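Local structure of endoglucanase family 5 (Clostridium acetobutylicum ATCC 824, 6PZ7) at residues A[144-149]-A[219-224]; A[165-170]-A[193-198]. The protein probably hydrolyses internal beta-1,4-glucosidic linkages in cellulose and related plant polysaccharides, as a broad-specificity endoglucanase of glycoside hydrolase family 5. All blocks are in the same frame, centred on the assembly; numbering follows the deposited sequence.

Contact 1: residues A[144-149]-A[219-224]. With EDO (1,2-ethanediol), chain C.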
loop_
_atom_site.group_PDB
_atom_site.type_symbol
_atom_site.label_atom_id
_atom_site.label_comp_id
_atom_site.label_asym_id
_atom_site.label_seq_id
_atom_site.Cartn_x
_atom_site.Cartn_y
_atom_site.Cartn_z
ATOM N N LEU A 144 -6.821 -5.256 -1.372
ATOM C CA LEU A 144 -7.566 -4.234 -0.667
ATOM C C LEU A 144 -6.553 -3.311 -0.017
ATOM O O LEU A 144 -5.438 -3.728 0.317
ATOM C CB LEU A 144 -8.441 -4.856 0.420
ATOM C CG LEU A 144 -9.440 -5.943 -0.008
ATOM C CD1 LEU A 144 -10.014 -6.629 1.201
ATOM C CD2 LEU A 144 -10.533 -5.305 -0.842
ATOM N N ASN A 145 -6.954 -2.059 0.241
ATOM C CA ASN A 145 -6.061 -1.071 0.858
ATOM C C ASN A 145 -6.191 -1.093 2.382
ATOM O O ASN A 145 -5.382 -1.718 3.077
ATOM C CB ASN A 145 -6.385 0.315 0.285
ATOM C CG ASN A 145 -5.629 1.398 0.992
ATOM O OD1 ASN A 145 -4.439 1.260 1.214
ATOM N ND2 ASN A 145 -6.278 2.481 1.327
ATOM N N GLU A 146 -7.200 -0.420 2.920
ATOM C CA GLU A 146 -7.464 -0.347 4.353
ATOM C C GLU A 146 -8.928 -0.710 4.591
ATOM O O GLU A 146 -9.768 0.137 4.947
ATOM C CB GLU A 146 -7.156 1.049 4.870
ATOM C CG GLU A 146 -5.655 1.341 4.816
ATOM C CD GLU A 146 -5.248 2.670 5.351
ATOM O OE1 GLU A 146 -6.128 3.485 5.729
ATOM O OE2 GLU A 146 -4.024 2.982 5.379
ATOM N N PRO A 147 -9.299 -1.953 4.312
ATOM C CA PRO A 147 -10.722 -2.316 4.366
ATOM C C PRO A 147 -11.226 -2.196 5.792
ATOM O O PRO A 147 -10.610 -2.689 6.734
ATOM C CB PRO A 147 -10.734 -3.774 3.881
ATOM C CG PRO A 147 -9.351 -4.318 4.210
ATOM C CD PRO A 147 -8.432 -3.104 3.959
ATOM N N ARG A 148 -12.375 -1.559 5.962
ATOM C CA ARG A 148 -12.835 -1.167 7.287
ATOM C C ARG A 148 -14.249 -0.630 7.198
ATOM O O ARG A 148 -14.799 -0.459 6.102
ATOM C CB ARG A 148 -11.902 -0.108 7.862
ATOM C CG ARG A 148 -11.992 1.249 7.154
ATOM C CD ARG A 148 -10.817 2.149 7.499
ATOM N NE ARG A 148 -10.967 3.499 6.987
ATOM C CZ ARG A 148 -10.718 3.857 5.749
ATOM N NH1 ARG A 148 -10.257 3.022 4.856
ATOM N NH2 ARG A 148 -10.952 5.125 5.387
ATOM N N ILE A 149 -14.824 -0.358 8.367
ATOM C CA ILE A 149 -16.136 0.280 8.496
ATOM C C ILE A 149 -15.922 1.739 8.879
ATOM O O ILE A 149 -15.585 2.059 10.029
ATOM C CB ILE A 149 -17.039 -0.451 9.500
ATOM C CG1 ILE A 149 -17.197 -1.920 9.098
ATOM C CG2 ILE A 149 -18.394 0.275 9.610
ATOM C CD1 ILE A 149 -17.887 -2.152 7.836
ATOM N N SER A 219 0.122 -7.177 3.912
ATOM C CA SER A 219 0.215 -5.730 3.815
ATOM C C SER A 219 -0.197 -5.050 5.111
ATOM O O SER A 219 -1.319 -5.255 5.599
ATOM C CB SER A 219 -0.736 -5.264 2.709
ATOM O OG SER A 219 -0.762 -3.841 2.680
ATOM N N LEU A 220 0.697 -4.219 5.648
ATOM C CA LEU A 220 0.440 -3.423 6.847
ATOM C C LEU A 220 0.811 -1.980 6.571
ATOM O O LEU A 220 1.720 -1.705 5.774
ATOM C CB LEU A 220 1.248 -3.942 8.056
ATOM C CG LEU A 220 1.031 -5.405 8.414
ATOM C CD1 LEU A 220 2.054 -5.821 9.469
ATOM C CD2 LEU A 220 -0.379 -5.660 8.896
ATOM N N HIS A 221 0.114 -1.038 7.199
ATOM C CA HIS A 221 0.422 0.387 7.097
ATOM C C HIS A 221 0.745 0.870 8.501
ATOM O O HIS A 221 0.042 0.512 9.460
ATOM C CB HIS A 221 -0.725 1.190 6.520
ATOM C CG HIS A 221 -1.057 0.793 5.117
ATOM N ND1 HIS A 221 -2.175 1.269 4.471
ATOM C CD2 HIS A 221 -0.442 -0.040 4.237
ATOM C CE1 HIS A 221 -2.223 0.753 3.249
ATOM N NE2 HIS A 221 -1.197 -0.059 3.088
ATOM N N MET A 222 1.833 1.634 8.674
ATOM C CA MET A 222 2.264 2.013 10.017
ATOM C C MET A 222 3.036 3.335 9.984
ATOM O O MET A 222 4.262 3.376 9.773
ATOM C CB MET A 222 3.102 0.892 10.621
ATOM C CG MET A 222 3.395 1.101 12.113
ATOM S SD MET A 222 4.228 -0.210 12.996
ATOM C CE MET A 222 5.903 0.140 12.528
ATOM N N TYR A 223 2.318 4.409 10.253
ATOM C CA TYR A 223 2.876 5.752 10.279
ATOM C C TYR A 223 3.321 6.055 11.706
ATOM O O TYR A 223 2.734 6.866 12.421
ATOM C CB TYR A 223 1.872 6.776 9.794
ATOM C CG TYR A 223 1.467 6.701 8.343
ATOM C CD1 TYR A 223 1.922 7.632 7.434
ATOM C CD2 TYR A 223 0.566 5.724 7.876
ATOM C CE1 TYR A 223 1.498 7.623 6.122
ATOM C CE2 TYR A 223 0.144 5.706 6.551
ATOM C CZ TYR A 223 0.609 6.663 5.683
ATOM O OH TYR A 223 0.189 6.702 4.382
ATOM N N ALA A 224 4.334 5.376 12.127
ATOM C CA ALA A 224 4.798 5.432 13.517
ATOM C C ALA A 224 6.000 6.361 13.680
ATOM O O ALA A 224 6.829 6.479 12.769
ATOM C CB ALA A 224 5.206 4.031 13.987
HETATM C C1 EDO C . -4.617 6.516 6.916
HETATM O O1 EDO C . -5.410 6.026 5.822
HETATM C C2 EDO C . -3.181 6.041 6.806
HETATM O O2 EDO C . -3.086 4.656 7.144
HETATM O O HOH W 1 -3.058 -2.733 1.949
#

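Contact 2: residues A[165-170]-A[193-198]. With EDO (1,2-ethanediol), chain D.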
loop_
_atom_site.group_PDB
_atom_site.type_symbol
_atom_site.label_atom_id
_atom_site.label_comp_id
_atom_site.label_asym_id
_atom_site.label_seq_id
_atom_site.Cartn_x
_atom_site.Cartn_y
_atom_site.Cartn_z
ATOM N N ASP A 165 -13.324 -11.120 10.392
ATOM C CA ASP A 165 -13.765 -12.343 9.721
ATOM C C ASP A 165 -14.122 -12.063 8.270
ATOM O O ASP A 165 -13.655 -12.759 7.354
ATOM C CB ASP A 165 -14.949 -12.920 10.512
ATOM C CG ASP A 165 -15.369 -14.295 10.076
ATOM O OD1 ASP A 165 -14.606 -15.031 9.386
ATOM O OD2 ASP A 165 -16.514 -14.661 10.429
ATOM N N VAL A 166 -14.936 -11.046 8.029
ATOM C CA VAL A 166 -15.373 -10.748 6.669
ATOM C C VAL A 166 -14.199 -10.315 5.791
ATOM O O VAL A 166 -14.135 -10.679 4.610
ATOM C CB VAL A 166 -16.531 -9.742 6.663
ATOM C CG1 VAL A 166 -16.922 -9.375 5.231
ATOM C CG2 VAL A 166 -17.736 -10.316 7.425
ATOM N N ILE A 167 -13.240 -9.573 6.325
ATOM C CA ILE A 167 -12.077 -9.237 5.512
ATOM C C ILE A 167 -11.347 -10.486 5.056
ATOM O O ILE A 167 -10.831 -10.537 3.932
ATOM C CB ILE A 167 -11.164 -8.260 6.241
ATOM C CG1 ILE A 167 -11.864 -6.888 6.269
ATOM C CG2 ILE A 167 -9.768 -8.222 5.606
ATOM C CD1 ILE A 167 -11.316 -5.982 7.227
ATOM N N ASN A 168 -11.253 -11.507 5.894
ATOM C CA ASN A 168 -10.609 -12.729 5.435
ATOM C C ASN A 168 -11.349 -13.311 4.236
ATOM O O ASN A 168 -10.727 -13.814 3.294
ATOM C CB ASN A 168 -10.541 -13.764 6.560
ATOM C CG ASN A 168 -9.523 -13.401 7.632
ATOM O OD1 ASN A 168 -8.490 -12.770 7.345
ATOM N ND2 ASN A 168 -9.768 -13.811 8.845
ATOM N N LYS A 169 -12.690 -13.259 4.257
ATOM C CA LYS A 169 -13.479 -13.739 3.131
ATOM C C LYS A 169 -13.248 -12.887 1.891
ATOM O O LYS A 169 -13.127 -13.419 0.783
ATOM C CB LYS A 169 -14.968 -13.762 3.516
ATOM C CG LYS A 169 -15.310 -14.542 4.803
ATOM C CD LYS A 169 -16.805 -14.489 5.088
ATOM C CE LYS A 169 -17.168 -15.070 6.437
ATOM N NZ LYS A 169 -18.648 -15.032 6.682
ATOM N N PHE A 170 -13.183 -11.575 2.056
ATOM C CA PHE A 170 -12.923 -10.713 0.914
ATOM C C PHE A 170 -11.542 -10.976 0.306
ATOM O O PHE A 170 -11.404 -11.014 -0.924
ATOM C CB PHE A 170 -12.992 -9.243 1.318
ATOM C CG PHE A 170 -14.379 -8.705 1.650
ATOM C CD1 PHE A 170 -15.549 -9.365 1.313
ATOM C CD2 PHE A 170 -14.469 -7.483 2.268
ATOM C CE1 PHE A 170 -16.788 -8.809 1.619
ATOM C CE2 PHE A 170 -15.708 -6.919 2.562
ATOM C CZ PHE A 170 -16.866 -7.586 2.233
ATOM N N PRO A 193 -4.208 -7.240 3.133
ATOM C CA PRO A 193 -4.110 -6.544 4.421
ATOM C C PRO A 193 -4.956 -7.187 5.510
ATOM O O PRO A 193 -5.926 -7.905 5.247
ATOM C CB PRO A 193 -4.684 -5.151 4.089
ATOM C CG PRO A 193 -5.793 -5.481 3.087
ATOM C CD PRO A 193 -5.220 -6.608 2.241
ATOM N N THR A 194 -4.585 -6.860 6.758
ATOM C CA THR A 194 -5.445 -6.938 7.928
ATOM C C THR A 194 -6.568 -5.892 7.787
ATOM O O THR A 194 -6.562 -5.034 6.893
ATOM C CB THR A 194 -4.610 -6.637 9.163
ATOM O OG1 THR A 194 -4.021 -5.355 8.945
ATOM C CG2 THR A 194 -3.526 -7.671 9.433
ATOM N N TYR A 195 -7.492 -5.904 8.748
ATOM C CA TYR A 195 -8.491 -4.840 8.894
ATOM C C TYR A 195 -7.753 -3.508 8.941
ATOM O O TYR A 195 -6.865 -3.310 9.763
ATOM C CB TYR A 195 -9.275 -5.043 10.208
ATOM C CG TYR A 195 -10.359 -3.990 10.397
ATOM C CD1 TYR A 195 -10.068 -2.734 10.870
ATOM C CD2 TYR A 195 -11.689 -4.276 10.094
ATOM C CE1 TYR A 195 -11.041 -1.759 11.021
ATOM C CE2 TYR A 195 -12.675 -3.300 10.239
ATOM C CZ TYR A 195 -12.351 -2.057 10.716
ATOM O OH TYR A 195 -13.313 -1.068 10.857
ATOM N N ALA A 196 -8.130 -2.595 8.036
ATOM C CA ALA A 196 -7.553 -1.254 7.902
ATOM C C ALA A 196 -6.046 -1.256 7.638
ATOM O O ALA A 196 -5.408 -0.225 7.828
ATOM C CB ALA A 196 -7.909 -0.351 9.072
ATOM N N ALA A 197 -5.469 -2.380 7.248
ATOM C CA ALA A 197 -4.020 -2.557 7.197
ATOM C C ALA A 197 -3.378 -2.267 8.546
ATOM O O ALA A 197 -2.219 -1.884 8.647
ATOM C CB ALA A 197 -3.355 -1.794 6.043
ATOM N N SER A 198 -4.137 -2.463 9.626
ATOM C CA SER A 198 -3.699 -2.164 10.976
ATOM C C SER A 198 -2.682 -3.171 11.495
ATOM O O SER A 198 -2.768 -4.369 11.263
ATOM C CB SER A 198 -4.917 -2.193 11.893
ATOM O OG SER A 198 -4.571 -1.842 13.220
HETATM C C1 EDO D . -3.506 3.168 9.725
HETATM O O1 EDO D . -2.287 3.776 9.337
HETATM C C2 EDO D . -3.383 1.664 9.483
HETATM O O2 EDO D . -4.624 1.161 9.939
#

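Contact 1: residues A[144-149]-A[219-224]
The Asn-Glu-Pro triplet that follows strand 139-142 of the family 5 TIM barrel meets strand 216-221 through Glu146 and His221. In glycoside hydrolase clan GH-A, to which family 5 belongs, the glutamate of this triplet is the acid/base, so Glu146 probably has that role here. His221 ND1 donates to Glu146 OE2 over 2.7 Å, in an almost straight bond (175°) lying in the ring plane. The oxygen receives it on its anti lone pair, away from OE1, while the carboxylate is turned 54° against the imidazole. An extended chain beyond CG carries the carboxylate out to the histidine; glutamate has the length for this, and a ring nitrogen gives a rigid, directional donor.

Asn145 OD1 comes to the ring edge near its plane, 3.1 Å from His221 CE1, and it accepts a hydrogen bond from Arg57 NH2. Water 1 links the two segments: it donates to Asn145 O (2.8 Å) and also hydrogen-bonds Ser219 OG, on a short polar side chain that suits the barrel interior. An ethanediol, probably from the crystallisation liquor, donates both hydroxyls to the carboxylate, O1 to Glu146 OE1 and O2 to Glu146 OE2, each 2.6 Å, and its C2 lies near Tyr223 CE2.

Gln269 of strand 265-270 touches Asn145, Glu146 and His221. Outside the barrel, Leu144 packs on helix 161-180 and Leu220 on Ile254 of helix 241-259.

Contact 2: residues A[165-170]-A[193-198]
Ile167 and Tyr195 meet where helix 161-180, on the outside of the TIM barrel, backs the loop that leaves strand 190-193. Their side chains cross at about a right angle: the isoleucine reaches outward from the helix, while the tyrosine runs across its end. The touching group is the terminal methyl, Ile167 CD1, which approaches the near corner of the ring obliquely, 3.4 Å from Tyr195 CD2, and also rests on the root of the side chain, 3.5 Å from Tyr195 CA. Ile167 holds CG1 beside its backbone N and then extends (chi2 163°), which carries CD1 away from the helix to the loop. Its other branch, CG2, lies 3.9 Å from Pro193 O, a carbonyl whose hydrogen bond comes from Asn171 ND2. A branched aliphatic residue therefore suits this buried place, with one methyl for the ring and another for the backbone beside it.

With CG anti to the backbone N (chi1 -178°), the tyrosine ring projects past the end of Ile167, and its hydroxyl accepts from Ile149 N, so the ring is held at its far end as well as at its base. Beyond it the chain turns through Ala196 and Ala197, both with positive phi, a region open to alanine, which lacks the beta-branch that would disfavour it. Two beta turns overlap: 194-197, type II, closed by Ala197 N to Thr194 O, and 195-198, closed by Ser198 N to Tyr195 O. O2 of a second ethanediol donates to Ala196 O (2.6 Å), and, spanning both turns, Thr194 OG1 donates to Ser198 O over 2.8 Å.

Both contacts lie in one sector of the eight-stranded barrel, their centres about 9 Å apart. Along the chain contact 2 is nested within contact 1: the order is 144-149, helix segment 165-170, loop 193-198, then 219-224. Strand 190-193 stands between strands 139-142 and 216-221 in the barrel wall, so the loop that follows it runs alongside both halves of contact 1. It is tied to each by a probable backbone hydrogen bond, Ala196 N to Pro147 O and His221 N to Ala197 O. Contact 2 thus links the outer helix to the backbone that carries the probable active-site glutamate and its histidine partner.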